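Local coordinates for tripartite terminase subunit 3 (Human herpesvirus 5, PDB 3N4P), which forms, through this C-terminal nuclease domain, the DNA-cutting part of the terminase motor that probably drives viral genomic DNA into empty capsids, at residues 132-137 with 164-169; 189-194 with 261-266. One frame throughout, in Å; residues are numbered along the deposited sequence.

Interaction 1: residues 132-137 with 164-169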
ATOM      1  N   ASP B 132       7.553   0.960  21.616  1.00 62.11           N
ATOM      2  CA  ASP B 132       8.201   1.097  22.928  1.00 65.77           C
ATOM      3  C   ASP B 132       8.307  -0.167  23.786  1.00 65.38           C
ATOM      4  O   ASP B 132       8.871  -0.098  24.893  1.00 67.74           O
ATOM      5  CB  ASP B 132       7.629   2.302  23.746  1.00 69.87           C
ATOM      6  CG  ASP B 132       6.204   2.054  24.370  1.00 75.91           C
ATOM      7  OD1 ASP B 132       5.454   1.080  24.029  1.00 73.05           O
ATOM      8  OD2 ASP B 132       5.826   2.905  25.236  1.00 83.06           O
ATOM      9  N   GLU B 133       7.827  -1.299  23.257  1.00 62.68           N
ATOM     10  CA  GLU B 133       7.862  -2.623  23.910  1.00 62.12           C
ATOM     11  C   GLU B 133       7.987  -3.775  22.907  1.00 59.02           C
ATOM     12  O   GLU B 133       7.474  -3.682  21.805  1.00 58.36           O
ATOM     13  CB  GLU B 133       6.568  -2.795  24.691  1.00 64.51           C
ATOM     14  CG  GLU B 133       6.390  -4.032  25.596  1.00 67.17           C
ATOM     15  CD  GLU B 133       5.024  -3.971  26.330  1.00 75.44           C
ATOM     16  OE1 GLU B 133       3.940  -4.184  25.675  1.00 77.81           O
ATOM     17  OE2 GLU B 133       5.014  -3.679  27.557  1.00 78.90           O
ATOM     18  N   LEU B 134       8.651  -4.856  23.303  1.00 57.92           N
ATOM     19  CA  LEU B 134       8.735  -6.107  22.532  1.00 55.45           C
ATOM     20  C   LEU B 134       8.127  -7.281  23.234  1.00 56.72           C
ATOM     21  O   LEU B 134       8.415  -7.492  24.393  1.00 58.14           O
ATOM     22  CB  LEU B 134      10.168  -6.542  22.393  1.00 53.02           C
ATOM     23  CG  LEU B 134      10.907  -6.125  21.181  1.00 52.84           C
ATOM     24  CD1 LEU B 134      12.432  -6.439  21.502  1.00 43.50           C
ATOM     25  CD2 LEU B 134      10.302  -6.874  19.945  1.00 51.46           C
ATOM     26  N   ARG B 135       7.374  -8.094  22.517  1.00 55.96           N
ATOM     27  CA  ARG B 135       6.804  -9.289  23.070  1.00 57.65           C
ATOM     28  C   ARG B 135       7.105 -10.406  22.146  1.00 56.71           C
ATOM     29  O   ARG B 135       6.693 -10.380  20.985  1.00 57.15           O
ATOM     30  CB  ARG B 135       5.316  -9.146  23.189  1.00 58.97           C
ATOM     31  CG  ARG B 135       4.927  -8.426  24.423  1.00 61.53           C
ATOM     32  CD  ARG B 135       3.397  -8.171  24.536  1.00 61.03           C
ATOM     33  NE  ARG B 135       3.241  -7.322  25.703  1.00 69.64           N
ATOM     34  CZ  ARG B 135       2.558  -7.628  26.817  1.00 77.95           C
ATOM     35  NH1 ARG B 135       1.820  -8.752  26.909  1.00 79.31           N
ATOM     36  NH2 ARG B 135       2.582  -6.763  27.837  1.00 75.74           N
ATOM     37  N   ILE B 136       7.800 -11.410  22.664  1.00 57.30           N
ATOM     38  CA  ILE B 136       8.423 -12.419  21.831  1.00 55.76           C
ATOM     39  C   ILE B 136       7.983 -13.802  22.266  1.00 57.05           C
ATOM     40  O   ILE B 136       8.085 -14.124  23.414  1.00 58.93           O
ATOM     41  CB  ILE B 136       9.984 -12.305  21.943  1.00 54.71           C
ATOM     42  CG1 ILE B 136      10.425 -10.910  21.511  1.00 54.38           C
ATOM     43  CG2 ILE B 136      10.721 -13.389  21.106  1.00 50.64           C
ATOM     44  CD1 ILE B 136      11.910 -10.595  21.891  1.00 52.26           C
ATOM     45  N   ALA B 137       7.539 -14.623  21.329  1.00 57.11           N
ATOM     46  CA  ALA B 137       7.306 -16.033  21.597  1.00 60.15           C
ATOM     47  C   ALA B 137       8.276 -16.920  20.841  1.00 59.99           C
ATOM     48  O   ALA B 137       8.392 -16.805  19.620  1.00 60.96           O
ATOM     49  CB  ALA B 137       5.858 -16.384  21.136  1.00 59.82           C
ATOM     50  N   ILE B 164      14.836  -0.961  25.515  1.00 60.80           N
ATOM     51  CA  ILE B 164      13.434  -1.195  25.361  1.00 60.66           C
ATOM     52  C   ILE B 164      13.026  -2.313  26.327  1.00 62.34           C
ATOM     53  O   ILE B 164      13.847  -3.138  26.649  1.00 61.11           O
ATOM     54  CB  ILE B 164      13.143  -1.626  23.894  1.00 58.04           C
ATOM     55  CG1 ILE B 164      11.629  -1.717  23.669  1.00 58.18           C
ATOM     56  CG2 ILE B 164      13.901  -2.945  23.560  1.00 50.85           C
ATOM     57  CD1 ILE B 164      11.155  -1.253  22.305  1.00 62.40           C
ATOM     58  N   ARG B 165      11.762  -2.400  26.738  1.00 63.64           N
ATOM     59  CA  ARG B 165      11.350  -3.533  27.580  1.00 64.90           C
ATOM     60  C   ARG B 165      11.067  -4.711  26.725  1.00 63.08           C
ATOM     61  O   ARG B 165      10.335  -4.612  25.721  1.00 61.89           O
ATOM     62  CB  ARG B 165      10.151  -3.218  28.474  1.00 67.24           C
ATOM     63  CG  ARG B 165       9.333  -2.105  27.940  1.00 72.36           C
ATOM     64  CD  ARG B 165       8.615  -1.274  29.007  1.00 82.59           C
ATOM     65  NE  ARG B 165       8.175  -2.004  30.198  1.00 89.38           N
ATOM     66  CZ  ARG B 165       6.915  -2.317  30.491  1.00 93.82           C
ATOM     67  NH1 ARG B 165       5.922  -1.994  29.662  1.00 93.93           N
ATOM     68  NH2 ARG B 165       6.652  -2.956  31.631  1.00 96.64           N
ATOM     69  N   VAL B 166      11.632  -5.841  27.129  1.00 63.10           N
ATOM     70  CA  VAL B 166      11.481  -7.108  26.415  1.00 62.54           C
ATOM     71  C   VAL B 166      10.702  -8.056  27.323  1.00 65.28           C
ATOM     72  O   VAL B 166      10.988  -8.125  28.527  1.00 69.47           O
ATOM     73  CB  VAL B 166      12.858  -7.724  26.168  1.00 61.56           C
ATOM     74  CG1 VAL B 166      12.851  -8.481  24.929  1.00 58.67           C
ATOM     75  CG2 VAL B 166      13.886  -6.630  26.024  1.00 62.23           C
ATOM     76  N   LEU B 167       9.720  -8.754  26.773  1.00 64.34           N
ATOM     77  CA  LEU B 167       8.879  -9.728  27.495  1.00 66.10           C
ATOM     78  C   LEU B 167       8.847 -10.961  26.629  1.00 63.14           C
ATOM     79  O   LEU B 167       8.889 -10.849  25.429  1.00 59.93           O
ATOM     80  CB  LEU B 167       7.448  -9.239  27.632  1.00 68.10           C
ATOM     81  CG  LEU B 167       7.123  -8.168  28.674  1.00 74.21           C
ATOM     82  CD1 LEU B 167       7.421  -6.751  28.213  1.00 76.75           C
ATOM     83  CD2 LEU B 167       5.694  -8.288  29.076  1.00 72.02           C
ATOM     84  N   PHE B 168       8.792 -12.130  27.229  1.00 64.42           N
ATOM     85  CA  PHE B 168       8.807 -13.361  26.487  1.00 64.62           C
ATOM     86  C   PHE B 168       7.570 -14.130  26.898  1.00 68.13           C
ATOM     87  O   PHE B 168       7.031 -13.929  27.985  1.00 70.88           O
ATOM     88  CB  PHE B 168      10.063 -14.179  26.738  1.00 64.10           C
ATOM     89  CG  PHE B 168      11.230 -13.748  25.922  1.00 63.97           C
ATOM     90  CD1 PHE B 168      12.063 -12.739  26.360  1.00 63.40           C
ATOM     91  CD2 PHE B 168      11.499 -14.342  24.693  1.00 64.34           C
ATOM     92  CE1 PHE B 168      13.177 -12.331  25.605  1.00 65.58           C
ATOM     93  CE2 PHE B 168      12.614 -13.932  23.921  1.00 63.31           C
ATOM     94  CZ  PHE B 168      13.444 -12.921  24.375  1.00 61.66           C
ATOM     95  N   TYR B 169       7.064 -14.955  25.998  1.00 69.10           N
ATOM     96  CA  TYR B 169       5.843 -15.711  26.305  1.00 71.89           C
ATOM     97  C   TYR B 169       6.372 -16.748  27.276  1.00 75.19           C
ATOM     98  O   TYR B 169       7.372 -17.393  26.951  1.00 75.63           O
ATOM     99  CB  TYR B 169       5.347 -16.421  25.066  1.00 69.19           C
ATOM    100  CG  TYR B 169       4.003 -17.055  25.250  1.00 72.75           C
ATOM    101  CD1 TYR B 169       2.852 -16.445  24.720  1.00 71.91           C
ATOM    102  CD2 TYR B 169       3.855 -18.265  25.927  1.00 75.00           C
ATOM    103  CE1 TYR B 169       1.586 -17.025  24.891  1.00 76.92           C
ATOM    104  CE2 TYR B 169       2.567 -18.853  26.103  1.00 79.26           C
ATOM    105  CZ  TYR B 169       1.461 -18.232  25.580  1.00 80.17           C
ATOM    106  OH  TYR B 169       0.217 -18.797  25.740  1.00 89.05           O
TER
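The guanidinium of Arg135 has Leu167 CD2 over one face, 3.7 Å from NH2 and displaced toward the rim, while the carboxyl carbon of Glu133 lies at its edge. Arg135 NE makes a salt-bridging hydrogen bond to Glu133 OE1 at 3.2 Å, reaching it from above the carboxylate plane; OE1 also bonds to Thr62 and Arg135 NH1 to the carbonyl of Ala273. The other oxygen, OE2 of Glu133, forms a salt bridge with Arg165 NH1 at 2.8 Å, the carboxylate of Glu133 and the guanidinium of Arg165 turned 41° apart. Glu133 can sit between both arginines because its chain runs out nearly straight, CG trans to the backbone nitrogen (chi1 -174°).

Beneath these side chains, strands 133-137 and 165-169 pair in parallel. Leu134 N donates to Arg165 O, and Leu134 O accepts from Leu167 N. Ile136 continues the ladder with Leu167 O and Tyr169 N. On the opposite face, Ile136, whose beta-branching suits an extended strand, sends CG2 to 3.4 Å from Phe168 CE2 and CD1 to 3.8 Å from Val166 CG1. Helix 144-161 covers this apolar face as the crossover of a beta-alpha-beta unit.

The pairing thus has two chemistries: compact hydrocarbon beneath the helix, and on the other face a partly exposed network in which two arginines share one glutamate carboxylate, one on each oxygen, which probably holds both in place.

Interaction 2: residues 189-194 with 261-266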
ATOM      1  N   ALA B 189      -5.079 -24.464  15.294  1.00 78.41           N
ATOM      2  CA  ALA B 189      -6.293 -24.428  14.464  1.00 77.48           C
ATOM      3  C   ALA B 189      -6.978 -23.054  14.600  1.00 75.50           C
ATOM      4  O   ALA B 189      -7.228 -22.400  13.618  1.00 71.84           O
ATOM      5  CB  ALA B 189      -7.189 -25.539  14.785  1.00 82.04           C
ATOM      6  N   LEU B 190      -7.193 -22.576  15.825  1.00 77.10           N
ATOM      7  CA  LEU B 190      -7.804 -21.237  16.020  1.00 75.67           C
ATOM      8  C   LEU B 190      -7.049 -20.129  15.255  1.00 69.35           C
ATOM      9  O   LEU B 190      -7.652 -19.297  14.536  1.00 66.48           O
ATOM     10  CB  LEU B 190      -7.847 -20.878  17.510  1.00 77.08           C
ATOM     11  CG  LEU B 190      -8.484 -21.871  18.467  1.00 84.76           C
ATOM     12  CD1 LEU B 190      -8.653 -21.288  19.886  1.00 86.33           C
ATOM     13  CD2 LEU B 190      -9.813 -22.366  17.901  1.00 84.30           C
ATOM     14  N   ALA B 191      -5.730 -20.131  15.441  1.00 64.34           N
ATOM     15  CA  ALA B 191      -4.836 -19.205  14.745  1.00 61.81           C
ATOM     16  C   ALA B 191      -4.946 -19.274  13.218  1.00 60.14           C
ATOM     17  O   ALA B 191      -5.196 -18.265  12.580  1.00 58.91           O
ATOM     18  CB  ALA B 191      -3.304 -19.335  15.267  1.00 57.76           C
ATOM     19  N   VAL B 192      -4.875 -20.467  12.641  1.00 62.57           N
ATOM     20  CA  VAL B 192      -4.993 -20.601  11.190  1.00 62.50           C
ATOM     21  C   VAL B 192      -6.337 -20.055  10.720  1.00 65.09           C
ATOM     22  O   VAL B 192      -6.418 -19.152   9.845  1.00 63.43           O
ATOM     23  CB  VAL B 192      -4.726 -22.068  10.766  1.00 63.68           C
ATOM     24  CG1 VAL B 192      -5.328 -22.379   9.405  1.00 65.81           C
ATOM     25  CG2 VAL B 192      -3.214 -22.297  10.736  1.00 66.32           C
ATOM     26  N   GLU B 193      -7.398 -20.580  11.322  1.00 67.97           N
ATOM     27  CA  GLU B 193      -8.739 -20.165  10.982  1.00 70.69           C
ATOM     28  C   GLU B 193      -8.983 -18.665  11.194  1.00 68.02           C
ATOM     29  O   GLU B 193      -9.634 -18.041  10.386  1.00 67.72           O
ATOM     30  CB  GLU B 193      -9.732 -21.017  11.764  1.00 74.86           C
ATOM     31  CG  GLU B 193     -11.128 -20.624  11.551  1.00 84.69           C
ATOM     32  CD  GLU B 193     -11.791 -21.278  10.328  1.00 93.49           C
ATOM     33  OE1 GLU B 193     -11.957 -20.592   9.274  1.00 92.51           O
ATOM     34  OE2 GLU B 193     -12.150 -22.474  10.439  1.00101.06           O
ATOM     35  N   GLN B 194      -8.500 -18.095  12.284  1.00 67.37           N
ATOM     36  CA  GLN B 194      -8.548 -16.633  12.464  1.00 67.33           C
ATOM     37  C   GLN B 194      -7.746 -15.818  11.385  1.00 62.40           C
ATOM     38  O   GLN B 194      -8.199 -14.776  10.898  1.00 59.39           O
ATOM     39  CB  GLN B 194      -8.035 -16.218  13.877  1.00 68.81           C
ATOM     40  CG  GLN B 194      -8.031 -14.677  14.017  1.00 72.47           C
ATOM     41  CD  GLN B 194      -7.221 -14.113  15.157  1.00 79.70           C
ATOM     42  OE1 GLN B 194      -5.980 -13.938  15.069  1.00 78.47           O
ATOM     43  NE2 GLN B 194      -7.923 -13.772  16.225  1.00 82.04           N
ATOM     44  N   VAL B 261       3.848 -15.834  10.730  1.00 44.26           N
ATOM     45  CA  VAL B 261       2.990 -14.669  10.663  1.00 43.82           C
ATOM     46  C   VAL B 261       1.629 -15.002  11.331  1.00 46.76           C
ATOM     47  O   VAL B 261       1.105 -14.245  12.101  1.00 47.89           O
ATOM     48  CB  VAL B 261       2.781 -14.294   9.157  1.00 43.57           C
ATOM     49  CG1 VAL B 261       1.623 -13.261   8.941  1.00 34.92           C
ATOM     50  CG2 VAL B 261       4.131 -13.860   8.560  1.00 37.93           C
ATOM     51  N   ILE B 262       1.059 -16.145  11.019  1.00 48.25           N
ATOM     52  CA  ILE B 262      -0.199 -16.531  11.630  1.00 52.87           C
ATOM     53  C   ILE B 262      -0.116 -16.436  13.188  1.00 55.31           C
ATOM     54  O   ILE B 262      -1.009 -15.922  13.822  1.00 57.00           O
ATOM     55  CB  ILE B 262      -0.608 -17.929  11.116  1.00 54.26           C
ATOM     56  CG1 ILE B 262      -0.967 -17.829   9.633  1.00 51.43           C
ATOM     57  CG2 ILE B 262      -1.810 -18.510  11.894  1.00 58.41           C
ATOM     58  CD1 ILE B 262      -1.260 -19.116   8.957  1.00 51.79           C
ATOM     59  N   MET B 263       1.009 -16.832  13.773  1.00 55.21           N
ATOM     60  CA  MET B 263       1.122 -16.918  15.210  1.00 56.51           C
ATOM     61  C   MET B 263       1.461 -15.569  15.825  1.00 55.77           C
ATOM     62  O   MET B 263       0.896 -15.202  16.842  1.00 57.06           O
ATOM     63  CB  MET B 263       2.139 -17.975  15.610  1.00 57.24           C
ATOM     64  CG  MET B 263       1.790 -19.349  15.207  1.00 58.96           C
ATOM     65  SD  MET B 263       0.129 -19.929  15.827  1.00 71.26           S
ATOM     66  CE  MET B 263       0.081 -21.368  14.764  1.00 69.77           C
ATOM     67  N   ALA B 264       2.347 -14.810  15.212  1.00 52.60           N
ATOM     68  CA  ALA B 264       2.563 -13.475  15.749  1.00 53.73           C
ATOM     69  C   ALA B 264       1.232 -12.715  15.770  1.00 55.32           C
ATOM     70  O   ALA B 264       0.924 -12.045  16.759  1.00 58.19           O
ATOM     71  CB  ALA B 264       3.639 -12.713  14.962  1.00 48.67           C
ATOM     72  N   THR B 265       0.450 -12.804  14.701  1.00 55.87           N
ATOM     73  CA  THR B 265      -0.821 -12.067  14.646  1.00 57.95           C
ATOM     74  C   THR B 265      -1.789 -12.552  15.726  1.00 62.68           C
ATOM     75  O   THR B 265      -2.369 -11.748  16.444  1.00 65.90           O
ATOM     76  CB  THR B 265      -1.451 -12.092  13.216  1.00 57.37           C
ATOM     77  OG1 THR B 265      -1.740 -13.442  12.812  1.00 57.04           O
ATOM     78  CG2 THR B 265      -0.465 -11.520  12.214  1.00 53.81           C
ATOM     79  N   TYR B 266      -1.910 -13.865  15.874  1.00 64.10           N
ATOM     80  CA  TYR B 266      -2.676 -14.499  16.913  1.00 67.82           C
ATOM     81  C   TYR B 266      -2.298 -14.088  18.363  1.00 70.46           C
ATOM     82  O   TYR B 266      -3.195 -13.832  19.198  1.00 70.66           O
ATOM     83  CB  TYR B 266      -2.498 -15.996  16.761  1.00 69.21           C
ATOM     84  CG  TYR B 266      -3.338 -16.840  17.669  1.00 76.39           C
ATOM     85  CD1 TYR B 266      -4.743 -16.873  17.516  1.00 82.74           C
ATOM     86  CD2 TYR B 266      -2.744 -17.646  18.653  1.00 80.70           C
ATOM     87  CE1 TYR B 266      -5.538 -17.649  18.321  1.00 88.58           C
ATOM     88  CE2 TYR B 266      -3.545 -18.460  19.470  1.00 88.89           C
ATOM     89  CZ  TYR B 266      -4.945 -18.438  19.298  1.00 93.23           C
ATOM     90  OH  TYR B 266      -5.774 -19.212  20.074  1.00103.02           O
TER
HETATM   91  O   HOH W   1      -4.041 -15.803  13.206  1.00 14.06           O
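Ala191 packs against Tyr266 where helices 187-200 and 256-267 cross almost at right angles, 96° between their short segments, a near-perpendicular helix crossing on the RNase H-like fold that terminase nuclease domains share. The tight part centres on the Ala191 methyl, a group small enough to let the axes come within 9.0 Å. Its CB stands over one face of the Tyr266 ring as a CH-pi contact, 3.7 Å from the centroid and displaced toward the rim. Met263 SD, brought round by a bend at chi2 (-56°), touches the same methyl at 3.5 Å, and the beta-branch methyl CG2 of Ile262, held close to the helix, lies 3.8 Å from Ala191 CB. Met263 also packs on Tyr66 of strand 62-67, which seats helix 256-267 on the central sheet.

The outer side is looser. Leu190, exposed on its helix, crosses the phenol end of Tyr266 obliquely, and Gln194 OE1 approaches the ring edge with its amide plane turned 63° from the ring. Residues 189-194 belong to the region required for interaction with UL56 and DNA packaging, so this crossing ties that region to the nuclease core. No direct hydrogen bond joins the two segments; instead a water lies between their backbones, 2.8 Å from Ala191 O and 3.1 Å from Ile262 O.

How the interactions relate
Interaction 1 joins neighbouring strands within the central sheet, whereas interaction 2 joins two helices; no element is shared, and their nearest atoms remain about 7 Å apart. Strand 62-67 connects them indirectly: it pairs with strand 133-138 and also packs against helix 256-267. Interaction 2 is the more buried, relying on apolar contacts and a water, while interaction 1 is only partly buried and combines a direct backbone ladder with charged side chains on one face. Both approach the metal site from different elements: the side chains of Ala137 and Met263 each lie about 7 Å from that of Glu139, which with Asp68 binds magnesium.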